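Local coordinates for Lmo2349 protein (Listeria monocytogenes, PDB 4GVO) that probably serves as the extracellular solute-binding component of an amino-acid ABC transporter, thought to be for L-cystine, and binds histidine or S-oxy cysteine in its pocket, at residues E82-K86 with F87-D91; L209-K212 with V213-L217; M56-S59 with N60-V63; I169-P172 with F173-D176. All blocks are in the same frame, centred on the assembly; numbering follows the deposited sequence. Where two conformers were deposited one is given.

Interaction 1 (E82-K86 with F87-D91); sequences EREKK and FLFND. With HIS (histidine), chain E.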
loop_
_atom_site.group_PDB
_atom_site.type_symbol
_atom_site.label_atom_id
_atom_site.label_comp_id
_atom_site.label_asym_id
_atom_site.label_seq_id
_atom_site.Cartn_x
_atom_site.Cartn_y
_atom_site.Cartn_z
ATOM N N GLU A 82 -5.566 14.186 -3.879
ATOM C CA GLU A 82 -5.468 14.705 -2.509
ATOM C C GLU A 82 -4.044 14.704 -2.002
ATOM O O GLU A 82 -3.558 15.697 -1.438
ATOM C CB GLU A 82 -6.349 13.902 -1.575
ATOM C CG GLU A 82 -7.815 14.139 -1.827
ATOM C CD GLU A 82 -8.432 13.341 -2.985
ATOM O OE1 GLU A 82 -7.738 12.571 -3.714
ATOM O OE2 GLU A 82 -9.665 13.545 -3.167
ATOM N N ARG A 83 -3.333 13.614 -2.236
ATOM C CA ARG A 83 -1.951 13.536 -1.809
ATOM C C ARG A 83 -1.021 14.419 -2.625
ATOM O O ARG A 83 -0.107 15.016 -2.042
ATOM C CB ARG A 83 -1.469 12.089 -1.883
ATOM C CG ARG A 83 -2.033 11.238 -0.757
ATOM C CD ARG A 83 -1.735 9.751 -0.931
ATOM N NE ARG A 83 -2.153 8.984 0.232
ATOM C CZ ARG A 83 -2.178 7.669 0.260
ATOM N NH1 ARG A 83 -1.862 6.941 -0.792
ATOM N NH2 ARG A 83 -2.550 7.062 1.363
ATOM N N GLU A 84 -1.285 14.558 -3.937
ATOM C CA GLU A 84 -0.471 15.421 -4.780
ATOM C C GLU A 84 -0.605 16.876 -4.432
ATOM O O GLU A 84 0.301 17.665 -4.739
ATOM C CB GLU A 84 -0.840 15.319 -6.250
ATOM C CG GLU A 84 -0.515 14.006 -6.878
ATOM C CD GLU A 84 0.012 14.119 -8.291
ATOM O OE1 GLU A 84 -0.800 13.978 -9.206
ATOM O OE2 GLU A 84 1.237 14.368 -8.484
ATOM N N LYS A 85 -1.708 17.248 -3.795
ATOM C CA LYS A 85 -1.852 18.640 -3.397
ATOM C C LYS A 85 -0.874 18.978 -2.267
ATOM O O LYS A 85 -0.464 20.127 -2.148
ATOM C CB LYS A 85 -3.281 19.012 -3.025
ATOM C CG LYS A 85 -3.745 18.617 -1.628
ATOM C CD LYS A 85 -5.214 18.241 -1.730
ATOM C CE LYS A 85 -5.877 17.782 -0.447
ATOM N NZ LYS A 85 -5.015 17.061 0.498
ATOM N N LYS A 86 -0.438 17.973 -1.495
ATOM C CA LYS A 86 0.438 18.165 -0.342
ATOM C C LYS A 86 1.880 17.725 -0.555
ATOM O O LYS A 86 2.807 18.316 0.022
ATOM C CB LYS A 86 -0.081 17.433 0.886
ATOM C CG LYS A 86 -1.424 17.860 1.389
ATOM C CD LYS A 86 -1.863 16.938 2.523
ATOM C CE LYS A 86 -1.026 17.165 3.790
ATOM N NZ LYS A 86 -1.447 16.369 4.976
ATOM N N PHE A 87 2.070 16.679 -1.368
ATOM C CA PHE A 87 3.360 15.972 -1.466
ATOM C C PHE A 87 3.811 15.797 -2.925
ATOM O O PHE A 87 2.995 15.862 -3.867
ATOM C CB PHE A 87 3.252 14.623 -0.777
ATOM C CG PHE A 87 2.929 14.715 0.657
ATOM C CD1 PHE A 87 3.845 15.261 1.536
ATOM C CD2 PHE A 87 1.699 14.305 1.152
ATOM C CE1 PHE A 87 3.570 15.382 2.911
ATOM C CE2 PHE A 87 1.425 14.419 2.500
ATOM C CZ PHE A 87 2.349 14.943 3.377
ATOM N N LEU A 88 5.106 15.542 -3.081
ATOM C CA LEU A 88 5.720 15.177 -4.339
ATOM C C LEU A 88 5.716 13.672 -4.521
ATOM O O LEU A 88 6.104 12.936 -3.628
ATOM C CB LEU A 88 7.141 15.723 -4.364
ATOM C CG LEU A 88 7.988 15.427 -5.592
ATOM C CD1 LEU A 88 7.324 16.022 -6.840
ATOM C CD2 LEU A 88 9.371 16.011 -5.366
ATOM N N PHE A 89 5.272 13.224 -5.684
ATOM C CA PHE A 89 5.441 11.833 -6.111
ATOM C C PHE A 89 6.569 11.761 -7.131
ATOM O O PHE A 89 6.657 12.624 -8.006
ATOM C CB PHE A 89 4.189 11.282 -6.757
ATOM C CG PHE A 89 3.068 11.045 -5.771
ATOM C CD1 PHE A 89 2.347 12.087 -5.245
ATOM C CD2 PHE A 89 2.779 9.790 -5.325
ATOM C CE1 PHE A 89 1.301 11.824 -4.330
ATOM C CE2 PHE A 89 1.771 9.535 -4.401
ATOM C CZ PHE A 89 1.019 10.544 -3.935
ATOM N N ASN A 90 7.428 10.743 -7.049
ATOM C CA ASN A 90 8.392 10.550 -8.117
ATOM C C ASN A 90 7.635 10.138 -9.397
ATOM O O ASN A 90 6.438 9.820 -9.337
ATOM C CB ASN A 90 9.490 9.582 -7.718
ATOM C CG ASN A 90 8.998 8.167 -7.608
ATOM O OD1 ASN A 90 8.109 7.896 -6.809
ATOM N ND2 ASN A 90 9.559 7.265 -8.410
ATOM N N ASP A 91 8.319 10.160 -10.550
ATOM C CA ASP A 91 7.683 9.882 -11.856
ATOM C C ASP A 91 7.542 8.422 -12.197
ATOM O O ASP A 91 6.679 8.060 -13.021
ATOM C CB ASP A 91 8.455 10.539 -13.022
ATOM C CG ASP A 91 8.208 12.048 -13.144
ATOM O OD1 ASP A 91 7.440 12.642 -12.368
ATOM O OD2 ASP A 91 8.803 12.657 -14.057
HETATM N N HIS E . -1.789 1.490 -0.890
HETATM C CA HIS E . -2.184 2.176 0.379
HETATM C C HIS E . -2.332 3.652 0.224
HETATM O O HIS E . -1.913 4.186 -0.814
HETATM C CB HIS E . -1.173 1.879 1.471
HETATM C CG HIS E . -1.470 0.601 2.196
HETATM N ND1 HIS E . -1.452 -0.581 1.564
HETATM C CD2 HIS E . -1.876 0.338 3.526
HETATM C CE1 HIS E . -1.814 -1.550 2.443
HETATM N NE2 HIS E . -2.040 -0.976 3.634
HETATM O OXT HIS E . -2.887 4.316 1.130
HETATM O O HOH W 1 3.733 15.208 -7.384
#

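Interaction 2 (L209-K212 with V213-L217); sequences LSKK and VDEAL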
loop_
_atom_site.group_PDB
_atom_site.type_symbol
_atom_site.label_atom_id
_atom_site.label_comp_id
_atom_site.label_asym_id
_atom_site.label_seq_id
_atom_site.Cartn_x
_atom_site.Cartn_y
_atom_site.Cartn_z
ATOM N N LEU A 209 16.208 15.051 -5.028
ATOM C CA LEU A 209 16.129 13.655 -4.547
ATOM C C LEU A 209 15.146 12.827 -5.371
ATOM O O LEU A 209 15.426 11.688 -5.750
ATOM C CB LEU A 209 15.763 13.620 -3.078
ATOM C CG LEU A 209 15.553 12.268 -2.409
ATOM C CD1 LEU A 209 16.838 11.450 -2.519
ATOM C CD2 LEU A 209 15.149 12.488 -0.949
ATOM N N SER A 210 13.982 13.395 -5.674
ATOM C CA SER A 210 12.981 12.677 -6.475
ATOM C C SER A 210 13.536 12.274 -7.842
ATOM O O SER A 210 13.324 11.129 -8.311
ATOM C CB SER A 210 11.726 13.540 -6.614
ATOM O OG SER A 210 10.681 12.774 -7.136
ATOM N N LYS A 211 14.250 13.206 -8.484
ATOM C CA LYS A 211 14.877 12.908 -9.776
ATOM C C LYS A 211 15.911 11.775 -9.673
ATOM O O LYS A 211 15.953 10.908 -10.558
ATOM C CB LYS A 211 15.502 14.168 -10.339
ATOM C CG LYS A 211 16.048 14.051 -11.741
ATOM C CD LYS A 211 16.650 15.376 -12.179
ATOM C CE LYS A 211 17.495 15.222 -13.437
ATOM N NZ LYS A 211 18.124 16.524 -13.838
ATOM N N LYS A 212 16.719 11.801 -8.610
ATOM C CA LYS A 212 17.733 10.771 -8.369
ATOM C C LYS A 212 17.065 9.419 -8.165
ATOM O O LYS A 212 17.507 8.395 -8.707
ATOM C CB LYS A 212 18.647 11.146 -7.194
ATOM C CG LYS A 212 19.515 12.386 -7.446
ATOM C CD LYS A 212 20.732 12.093 -8.273
ATOM C CE LYS A 212 21.634 13.326 -8.368
ATOM N NZ LYS A 212 22.864 13.014 -9.129
ATOM N N VAL A 213 16.015 9.399 -7.370
ATOM C CA VAL A 213 15.265 8.161 -7.150
ATOM C C VAL A 213 14.751 7.619 -8.479
ATOM O O VAL A 213 14.812 6.411 -8.732
ATOM C CB VAL A 213 14.125 8.388 -6.102
ATOM C CG1 VAL A 213 13.095 7.236 -6.068
ATOM C CG2 VAL A 213 14.751 8.614 -4.730
ATOM N N ASP A 214 14.179 8.488 -9.320
ATOM C CA ASP A 214 13.702 8.062 -10.647
ATOM C C ASP A 214 14.816 7.509 -11.510
ATOM O O ASP A 214 14.605 6.519 -12.181
ATOM C CB ASP A 214 13.035 9.224 -11.414
ATOM C CG ASP A 214 11.656 9.547 -10.908
ATOM O OD1 ASP A 214 10.994 8.565 -10.475
ATOM O OD2 ASP A 214 11.200 10.728 -11.079
ATOM N N GLU A 215 16.001 8.102 -11.460
ATOM C CA GLU A 215 17.140 7.589 -12.225
ATOM C C GLU A 215 17.506 6.181 -11.757
ATOM O O GLU A 215 17.666 5.253 -12.547
ATOM C CB GLU A 215 18.328 8.553 -12.099
ATOM C CG GLU A 215 18.134 9.839 -12.854
ATOM C CD GLU A 215 19.111 10.964 -12.493
ATOM O OE1 GLU A 215 19.957 10.810 -11.578
ATOM O OE2 GLU A 215 19.028 12.043 -13.120
ATOM N N ALA A 216 17.581 6.018 -10.450
ATOM C CA ALA A 216 17.911 4.718 -9.908
ATOM C C ALA A 216 16.833 3.668 -10.239
ATOM O O ALA A 216 17.133 2.541 -10.656
ATOM C CB ALA A 216 18.119 4.818 -8.401
ATOM N N LEU A 217 15.566 4.027 -10.016
ATOM C CA LEU A 217 14.486 3.104 -10.270
ATOM C C LEU A 217 14.454 2.750 -11.769
ATOM O O LEU A 217 14.200 1.600 -12.107
ATOM C CB LEU A 217 13.141 3.709 -9.830
ATOM C CG LEU A 217 11.918 2.767 -9.809
ATOM C CD1 LEU A 217 12.153 1.370 -9.275
ATOM C CD2 LEU A 217 10.773 3.479 -9.060
HETATM O O HOH W 2 10.851 13.102 -9.820
#

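Interaction 3 (M56-S59 with N60-V63); sequences MDFS and NLLV. With HIS (histidine), chain E.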
loop_
_atom_site.group_PDB
_atom_site.type_symbol
_atom_site.label_atom_id
_atom_site.label_comp_id
_atom_site.label_asym_id
_atom_site.label_seq_id
_atom_site.Cartn_x
_atom_site.Cartn_y
_atom_site.Cartn_z
ATOM N N MET A 56 7.291 3.034 11.608
ATOM C CA MET A 56 6.173 3.646 12.339
ATOM C C MET A 56 4.890 2.976 11.909
ATOM O O MET A 56 4.873 2.209 10.939
ATOM C CB MET A 56 6.140 5.180 12.182
ATOM C CG MET A 56 5.883 5.597 10.770
ATOM S SD MET A 56 6.128 7.343 10.552
ATOM C CE MET A 56 7.929 7.472 10.697
ATOM N N ASP A 57 3.818 3.271 12.615
ATOM C CA ASP A 57 2.484 2.876 12.152
ATOM C C ASP A 57 2.240 3.504 10.767
ATOM O O ASP A 57 2.576 4.685 10.540
ATOM C CB ASP A 57 1.405 3.376 13.093
ATOM C CG ASP A 57 1.371 2.628 14.436
ATOM O OD1 ASP A 57 1.627 1.395 14.470
ATOM O OD2 ASP A 57 1.053 3.287 15.454
ATOM N N PHE A 58 1.585 2.738 9.897
ATOM C CA PHE A 58 1.199 3.276 8.585
ATOM C C PHE A 58 0.481 4.618 8.727
ATOM O O PHE A 58 0.746 5.551 7.949
ATOM C CB PHE A 58 0.334 2.244 7.855
ATOM C CG PHE A 58 -0.332 2.783 6.621
ATOM C CD1 PHE A 58 0.433 3.079 5.506
ATOM C CD2 PHE A 58 -1.666 3.124 6.650
ATOM C CE1 PHE A 58 -0.145 3.664 4.402
ATOM C CE2 PHE A 58 -2.254 3.673 5.537
ATOM C CZ PHE A 58 -1.492 3.981 4.422
ATOM N N SER A 59 -0.416 4.727 9.693
ATOM C CA SER A 59 -1.217 5.939 9.857
ATOM C C SER A 59 -0.428 7.180 10.210
ATOM O O SER A 59 -0.971 8.276 10.083
ATOM C CB SER A 59 -2.264 5.712 10.920
ATOM O OG SER A 59 -1.670 5.404 12.180
ATOM N N ASN A 60 0.838 7.025 10.623
ATOM C CA ASN A 60 1.665 8.167 10.945
ATOM C C ASN A 60 2.597 8.586 9.834
ATOM O O ASN A 60 3.254 9.606 9.964
ATOM C CB ASN A 60 2.549 7.843 12.179
ATOM C CG ASN A 60 3.131 9.087 12.818
ATOM O OD1 ASN A 60 2.396 9.995 13.197
ATOM N ND2 ASN A 60 4.462 9.110 12.955
ATOM N N LEU A 61 2.660 7.829 8.730
ATOM C CA LEU A 61 3.707 8.068 7.748
ATOM C C LEU A 61 3.612 9.467 7.111
ATOM O O LEU A 61 4.604 10.187 7.007
ATOM C CB LEU A 61 3.696 7.005 6.659
ATOM C CG LEU A 61 4.238 5.656 7.072
ATOM C CD1 LEU A 61 3.839 4.621 6.005
ATOM C CD2 LEU A 61 5.760 5.709 7.246
ATOM N N LEU A 62 2.406 9.860 6.686
ATOM C CA LEU A 62 2.272 11.177 6.034
ATOM C C LEU A 62 2.211 12.329 7.063
ATOM O O LEU A 62 2.574 13.476 6.744
ATOM C CB LEU A 62 1.087 11.220 5.062
ATOM C CG LEU A 62 1.217 10.279 3.881
ATOM C CD1 LEU A 62 0.016 10.448 2.955
ATOM C CD2 LEU A 62 2.558 10.561 3.172
ATOM N N VAL A 63 1.853 12.024 8.310
ATOM C CA VAL A 63 1.966 13.021 9.390
ATOM C C VAL A 63 3.465 13.301 9.525
ATOM O O VAL A 63 3.876 14.478 9.576
ATOM C CB VAL A 63 1.342 12.468 10.716
ATOM C CG1 VAL A 63 1.593 13.436 11.857
ATOM C CG2 VAL A 63 -0.157 12.212 10.521
HETATM N N HIS E . -1.789 1.490 -0.890
HETATM C CA HIS E . -2.184 2.176 0.379
HETATM C C HIS E . -2.332 3.652 0.224
HETATM O O HIS E . -1.913 4.186 -0.814
HETATM C CB HIS E . -1.173 1.879 1.471
HETATM C CG HIS E . -1.470 0.601 2.196
HETATM N ND1 HIS E . -1.452 -0.581 1.564
HETATM C CD2 HIS E . -1.876 0.338 3.526
HETATM C CE1 HIS E . -1.814 -1.550 2.443
HETATM N NE2 HIS E . -2.040 -0.976 3.634
HETATM O OXT HIS E . -2.887 4.316 1.130
HETATM O O HOH W 3 0.075 7.757 6.286
HETATM O O HOH W 4 -0.418 9.697 7.871
#

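Interaction 4 (I169-P172 with F173-D176); sequences ISTP and FAVD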
loop_
_atom_site.group_PDB
_atom_site.type_symbol
_atom_site.label_atom_id
_atom_site.label_comp_id
_atom_site.label_asym_id
_atom_site.label_seq_id
_atom_site.Cartn_x
_atom_site.Cartn_y
_atom_site.Cartn_z
ATOM N N ILE A 169 -11.725 -3.254 1.617
ATOM C CA ILE A 169 -11.238 -2.864 0.297
ATOM C C ILE A 169 -9.769 -3.239 0.231
ATOM O O ILE A 169 -9.018 -2.996 1.178
ATOM C CB ILE A 169 -11.525 -1.389 -0.005
ATOM C CG1 ILE A 169 -11.252 -1.071 -1.488
ATOM C CG2 ILE A 169 -10.852 -0.399 0.964
ATOM C CD1 ILE A 169 -11.753 0.294 -1.887
ATOM N N SER A 170 -9.385 -3.943 -0.831
ATOM C CA SER A 170 -8.027 -4.459 -0.939
ATOM C C SER A 170 -7.618 -4.681 -2.382
ATOM O O SER A 170 -8.358 -4.280 -3.294
ATOM C CB SER A 170 -7.801 -5.749 -0.103
ATOM O OG SER A 170 -6.368 -5.934 0.123
ATOM N N THR A 171 -6.423 -5.241 -2.603
ATOM C CA THR A 171 -5.899 -5.456 -3.946
ATOM C C THR A 171 -5.562 -6.941 -4.082
ATOM O O THR A 171 -5.109 -7.547 -3.110
ATOM C CB THR A 171 -4.715 -4.524 -4.241
ATOM O OG1 THR A 171 -4.462 -4.493 -5.640
ATOM C CG2 THR A 171 -3.466 -4.871 -3.461
ATOM N N PRO A 172 -5.735 -7.515 -5.276
ATOM C CA PRO A 172 -5.473 -8.938 -5.449
ATOM C C PRO A 172 -4.130 -9.460 -4.940
ATOM O O PRO A 172 -4.110 -10.537 -4.317
ATOM C CB PRO A 172 -5.653 -9.149 -6.910
ATOM C CG PRO A 172 -6.772 -8.220 -7.229
ATOM C CD PRO A 172 -6.459 -6.974 -6.439
ATOM N N PHE A 173 -2.988 -8.773 -5.160
ATOM C CA PHE A 173 -1.724 -9.371 -4.729
ATOM C C PHE A 173 -1.718 -9.585 -3.233
ATOM O O PHE A 173 -1.130 -10.538 -2.734
ATOM C CB PHE A 173 -0.465 -8.590 -5.207
ATOM C CG PHE A 173 -0.028 -7.455 -4.329
ATOM C CD1 PHE A 173 0.700 -7.685 -3.171
ATOM C CD2 PHE A 173 -0.263 -6.126 -4.694
ATOM C CE1 PHE A 173 1.160 -6.626 -2.396
ATOM C CE2 PHE A 173 0.149 -5.064 -3.895
ATOM C CZ PHE A 173 0.857 -5.301 -2.746
ATOM N N ALA A 174 -2.316 -8.654 -2.507
ATOM C CA ALA A 174 -2.312 -8.698 -1.068
ATOM C C ALA A 174 -3.266 -9.776 -0.543
ATOM O O ALA A 174 -2.934 -10.516 0.393
ATOM C CB ALA A 174 -2.593 -7.321 -0.446
ATOM N N VAL A 175 -4.455 -9.861 -1.126
ATOM C CA VAL A 175 -5.453 -10.859 -0.804
ATOM C C VAL A 175 -4.877 -12.264 -1.064
ATOM O O VAL A 175 -4.981 -13.150 -0.216
ATOM C CB VAL A 175 -6.731 -10.630 -1.614
ATOM C CG1 VAL A 175 -7.686 -11.843 -1.477
ATOM C CG2 VAL A 175 -7.426 -9.324 -1.202
ATOM N N ASP A 176 -4.244 -12.433 -2.197
ATOM C CA ASP A 176 -3.743 -13.727 -2.549
ATOM C C ASP A 176 -2.656 -14.206 -1.578
ATOM O O ASP A 176 -2.635 -15.381 -1.157
ATOM C CB ASP A 176 -3.228 -13.765 -3.991
ATOM C CG ASP A 176 -4.373 -13.725 -5.062
ATOM O OD1 ASP A 176 -5.566 -13.694 -4.677
ATOM O OD2 ASP A 176 -4.034 -13.750 -6.299
HETATM O O HOH W 5 -3.130 -6.559 -6.999
#

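Interaction 1 (E82-K86 with F87-D91)
Helix 81-86 gives way to strand 88-89 where Phe87 N donates to Arg83 O at 2.8 Å, with an N-H...O angle of 143°; the same carbonyl also takes Lys86 N, so two backbone N-H groups grip one oxygen at the turn out of the helix. Two residues after Phe87, the Phe89 ring turns its edge to the helix: Arg83 CB stands 3.6 Å from Phe89 CZ, near the ring plane, and Glu84 N also lies at that edge. The Glu84 side chain crosses Phe89 at about a right angle, its carboxylate plane 89° from the ring and its CG 3.8 Å from Phe89 CD1. A water accepts from Phe89 N and donates to Glu84 OE2, linking the carboxylate to the backbone of Phe89. Lys86 lays CB over one face of the Phe87 ring, a CH-pi contact of 3.9 Å from CB to the ring centroid. Arg83 extends from CG to NE and carries its guanidinium to the bound histidine, which sits at its edge: NH1 gives a nearly straight 2.8 Å bond to histidine O (174°), and NH2 a matching 2.8 Å bond to OXT. NH1 also bonds to Glu78 O, and S-oxy cysteine binds at the same site. This two-pronged grip on the ligand's carboxylate is characteristic of amino-acid-binding proteins of this family. Lys204 NZ bonds the carbonyls of Glu84 and Phe87, while strand 191-202 packs on Phe87 and Phe89 and helix 61-66 touches Arg83 and Phe87.

Interaction 2 (L209-K212 with V213-L217)
Lys211 and Lys212 bring their aliphatic chains to the two carboxylate oxygens of Glu215, one turn on in the continuous alpha-helix 207-222. Lys211 is extended throughout, and its CE passes 3.5 Å from Glu215 OE2. Lys212 starts with CG anti to its carbonyl carbon and folds at chi2 (-80°), which brings CD to 3.6 Å from Glu215 OE1. Both lysines run obliquely to the glutamate, and neither ammonium closes a salt bridge: Lys212 NZ remains 4.4 Å from Glu215 OE1. Attraction between these opposite charges is therefore probably modest, and methylene groups make the nearest approaches. The backbone i to i+4 ladder includes Glu215 N to Lys211 O and Ala216 N to Lys212 O, both with the donor tilted about 20° from the carbonyl plane. On another side of the helix Leu209 and Val213 also cross at a slant, CD1 to CG2, and face strand 191-202, where Leu202 meets Leu209 and Phe200 meets Val213. Asp214 turns its carboxylate to the loop after strand 88-89: OD1 accepts from Asn90 ND2 and Val92 N, and OD2 from Asp91 N. Three N-H donors thus reach the carboxylate, which would be expected to steady its negative charge while joining the helix to that loop. One turn earlier, Ser210 reaches the same acid through a water that lies 2.7 Å from Ser210 OG and donates to Asp214 OD2, also at 2.7 Å.

Interaction 3 (M56-S59 with N60-V63)
The Phe58 ring meets Leu61 CD1 obliquely, Phe58 CD1 to Leu61 CD1 at 3.8 Å, and carries the bound histidine over one face, with the ligand's CD2 above the ring centre, 3.7 Å from its plane. Phe58 CE1 is also 3.6 Å from histidine CB, so the phenyl covers the root of the ligand side chain as well as its imidazole. CG of Phe58 points opposite its backbone nitrogen (chi1 169°), a setting that swings the ring from the loop before helix 61-66 into the pocket. His75 meets the ring with planes at about 45°, and Met77 also touches it. The two methyls of Leu61 divide the work: CD1 packs against Phe58, while CD2 is 3.5 Å from Met56 CG. Met56 crosses Asn60 at about a right angle, and Asn60 ND2 makes a weak hydrogen bond to Met56 SD. Along the backbone, Asn60 N to Asp57 O (2.9 Å) and Leu61 N to Phe58 O (3.1 Å) wind the chain into the helix, their donors well above the carbonyl planes. One water bridges Phe58 O to Leu62 N and another Ser59 O to Val63 N, each standing between carbonyl and amide four residues on. Phe58, its ring packed against Leu61, therefore probably contributes dispersion and shape, while the polar bonds to the ligand come from Arg83, Glu78 and Asn128.

Interaction 4 (I169-P172 with F173-D176)
Thr171 meets Phe173 where strand 168-170 passes into helix 172-180: from CB, the methyl CG2 turns to the Phe173 ring, approaching CE2 obliquely at 3.6 Å, and lies 4.0 Å from Ala174 CB. The other branch, OG1, is anti to the backbone nitrogen (chi1 -164°); it accepts from a water at 2.8 Å and also hydrogen-bonds to Pro98 O. That water in turn accepts from Phe173 N, so the first-turn amide is met through solvent, not by a direct side-chain cap from Thr171 at the N-cap position. The Phe173 ring keeps Ala174 CB above one face, displaced toward the rim. Thr171 O opens the helical ladder, taking Val175 N at 3.1 Å in a nearly straight bond (171°) and a weak second bond from Ala174 N. Pro172 follows with its carbonyl accepting Asp176 N at 2.8 Å. Ser170, still in the strand, sets CB against Val175 CG2, a 3.8 Å contact that packs the first turn against the strand end. Asp176 OD2 bonds to Tyr238 OH, which joins the helix to the C-terminal tail. Pro172, in the first turn, has no N-H to satisfy, and the next amide is met by water; the junction is thus closed by backbone bonds and apolar packing, with Thr171 OG1 holding it to strand 95-104.

Along the chain the contacts come in the order 3, 1, 4, 2. Interactions 1 and 3 both touch the bound histidine and each other, through Arg83 and Phe87 against Leu62, with centres about 16 Å apart. Interactions 1 and 2, centres about 15 Å apart, are tied where Asp214 meets Asn90 and Asp91, so helix 207-222 is fastened to the loop after strand 88-89. Interaction 4 stands apart, on the opposite side of the chain's centre from the other three, about 10 Å from interaction 3 at the nearest atoms; its strand and that of interaction 1 belong to the same mixed sheet. Such placement is consistent with a two-lobed binding protein whose ligand lies in the cleft.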